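Local coordinates for protein nucleoside diphosphate kinase (Encephalitozoon cuniculi, PDB 3MPD) that probably transfers the gamma phosphate of ATP to nucleoside diphosphates through a phosphorylated enzyme intermediate, supplying the cell with nucleoside triphosphates, at residues Glu6-Met11 with Lys82-Ile87. Numbering follows the deposited sequence. Where two conformers were deposited one is given.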
# COMPACT_ATOMS: atom_id res chain seq x y z
N GLU A 6 -16.87 -10.80 -0.75
CA GLU A 6 -16.51 -10.43 -2.13
C GLU A 6 -15.16 -9.69 -2.16
O GLU A 6 -14.81 -8.97 -1.21
CB GLU A 6 -17.64 -9.58 -2.71
CG GLU A 6 -17.50 -9.14 -4.15
CD GLU A 6 -18.78 -8.48 -4.66
OE1 GLU A 6 -19.82 -9.17 -4.74
OE2 GLU A 6 -18.77 -7.27 -4.98
N ARG A 7 -14.39 -9.88 -3.23
CA ARG A 7 -13.16 -9.08 -3.41
C ARG A 7 -13.06 -8.37 -4.77
O ARG A 7 -13.72 -8.76 -5.74
CB ARG A 7 -11.93 -9.93 -3.18
CG ARG A 7 -12.11 -11.33 -3.62
CD ARG A 7 -10.98 -12.19 -3.15
NE ARG A 7 -10.61 -13.04 -4.26
CZ ARG A 7 -9.49 -13.74 -4.33
NH1 ARG A 7 -8.61 -13.71 -3.34
NH2 ARG A 7 -9.26 -14.47 -5.41
N THR A 8 -12.21 -7.34 -4.83
CA THR A 8 -12.05 -6.54 -6.05
C THR A 8 -10.60 -6.14 -6.25
O THR A 8 -9.84 -6.01 -5.28
CB THR A 8 -13.00 -5.31 -6.08
OG1 THR A 8 -13.01 -4.71 -7.38
CG2 THR A 8 -12.62 -4.25 -5.02
N PHE A 9 -10.21 -5.98 -7.50
CA PHE A 9 -8.85 -5.63 -7.84
C PHE A 9 -8.78 -4.15 -8.14
O PHE A 9 -9.51 -3.64 -8.98
CB PHE A 9 -8.34 -6.44 -9.04
CG PHE A 9 -6.93 -6.12 -9.42
CD1 PHE A 9 -5.88 -6.49 -8.59
CD2 PHE A 9 -6.66 -5.40 -10.58
CE1 PHE A 9 -4.57 -6.17 -8.90
CE2 PHE A 9 -5.35 -5.08 -10.93
CZ PHE A 9 -4.30 -5.46 -10.07
N ILE A 10 -7.91 -3.45 -7.42
CA ILE A 10 -7.80 -1.99 -7.54
C ILE A 10 -6.34 -1.69 -7.87
O ILE A 10 -5.45 -2.07 -7.12
CB ILE A 10 -8.14 -1.29 -6.23
CG1 ILE A 10 -9.54 -1.70 -5.70
CG2 ILE A 10 -8.02 0.25 -6.37
CD1 ILE A 10 -10.76 -1.33 -6.63
N MET A 11 -6.11 -0.94 -8.94
CA MET A 11 -4.75 -0.65 -9.34
C MET A 11 -4.59 0.83 -9.59
O MET A 11 -5.31 1.41 -10.43
CB MET A 11 -4.39 -1.47 -10.58
CG MET A 11 -3.01 -1.23 -11.14
SD MET A 11 -2.64 -2.37 -12.51
CE MET A 11 -4.01 -2.10 -13.64
N LYS A 82 -18.24 -6.78 1.82
CA LYS A 82 -19.58 -6.90 1.21
C LYS A 82 -19.74 -5.94 0.05
O LYS A 82 -19.41 -4.78 0.18
CB LYS A 82 -20.70 -6.66 2.24
CG LYS A 82 -20.94 -7.89 3.15
CD LYS A 82 -21.96 -7.63 4.26
CE LYS A 82 -22.05 -8.82 5.24
NZ LYS A 82 -22.99 -8.59 6.36
N ASP A 83 -20.22 -6.45 -1.09
CA ASP A 83 -20.39 -5.65 -2.32
C ASP A 83 -19.11 -4.90 -2.75
O ASP A 83 -19.21 -3.82 -3.32
CB ASP A 83 -21.54 -4.61 -2.21
CG ASP A 83 -22.86 -5.20 -1.74
OD1 ASP A 83 -23.51 -5.96 -2.49
OD2 ASP A 83 -23.30 -4.84 -0.62
N ALA A 84 -17.93 -5.48 -2.51
CA ALA A 84 -16.66 -4.78 -2.80
C ALA A 84 -16.56 -4.26 -4.22
O ALA A 84 -16.02 -3.17 -4.45
CB ALA A 84 -15.46 -5.66 -2.51
N VAL A 85 -17.06 -5.03 -5.19
CA VAL A 85 -16.87 -4.61 -6.58
C VAL A 85 -17.67 -3.37 -6.94
O VAL A 85 -17.13 -2.41 -7.50
CB VAL A 85 -17.19 -5.75 -7.61
CG1 VAL A 85 -17.14 -5.20 -9.05
CG2 VAL A 85 -16.18 -6.89 -7.46
N SER A 86 -18.96 -3.41 -6.67
CA SER A 86 -19.85 -2.27 -6.91
C SER A 86 -19.41 -1.07 -6.06
O SER A 86 -19.41 0.07 -6.52
CB SER A 86 -21.29 -2.68 -6.56
OG SER A 86 -22.20 -1.68 -6.96
N ILE A 87 -19.02 -1.33 -4.82
CA ILE A 87 -18.55 -0.23 -3.94
C ILE A 87 -17.33 0.44 -4.58
O ILE A 87 -17.29 1.66 -4.74
CB ILE A 87 -18.27 -0.67 -2.47
CG1 ILE A 87 -19.59 -0.86 -1.69
CG2 ILE A 87 -17.34 0.38 -1.77
CD1 ILE A 87 -19.43 -1.52 -0.27
O HOH W 1 -20.57 -5.88 -6.04
O HOH W 2 -20.80 -9.30 -1.48
O HOH W 3 -14.47 -2.57 -8.09
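Asp83, at the N-cap position of helix 84-92, meets Glu6 just ahead of strand 7-12. Its own side chain makes no capping bond; its backbone N reaches Glu6 OE1 through a water, over a weak bond on the carboxylate side. Ala84 turns its methyl group down onto the strand, where CB rests 3.6 Å from Glu6 O and 4.0 Å from Thr8 CG2; Thr8 CG2 also lies 3.6 Å from Ala84 O. The one direct hydrogen bond across the two segments runs from Val85 N to Glu6 OE2 (2.8 Å, 163° at the hydrogen), and the carboxylate accepts it with the lone pair of OE2 directed away from OE1. With CG anti to the backbone N (chi1 -178°) and the chain extended beyond it, Glu6 carries its carboxylate to the first turn. Val85 CG2 also packs over the strand backbone, 3.5 Å from Arg7 O and 3.8 Å from Thr8 CB, and a further water joins Val85 O to Thr8 OG1, 2.7 Å from each. Arg7 itself forms a salt bridge with Glu128 through NH2. At Ser86 another water links the backbone N to Glu6 OE2 as well. A carboxylate facing the amino end of a helix is probably favoured by the helix dipole. Helix 84-92, which follows strand 74-80 after a short turn, is thus seated on the neighbouring antiparallel strand 7-12 of the ferredoxin-like alpha+beta fold of NDP kinases, and its next turn brings Arg89, which probably binds ATP, beside Val85.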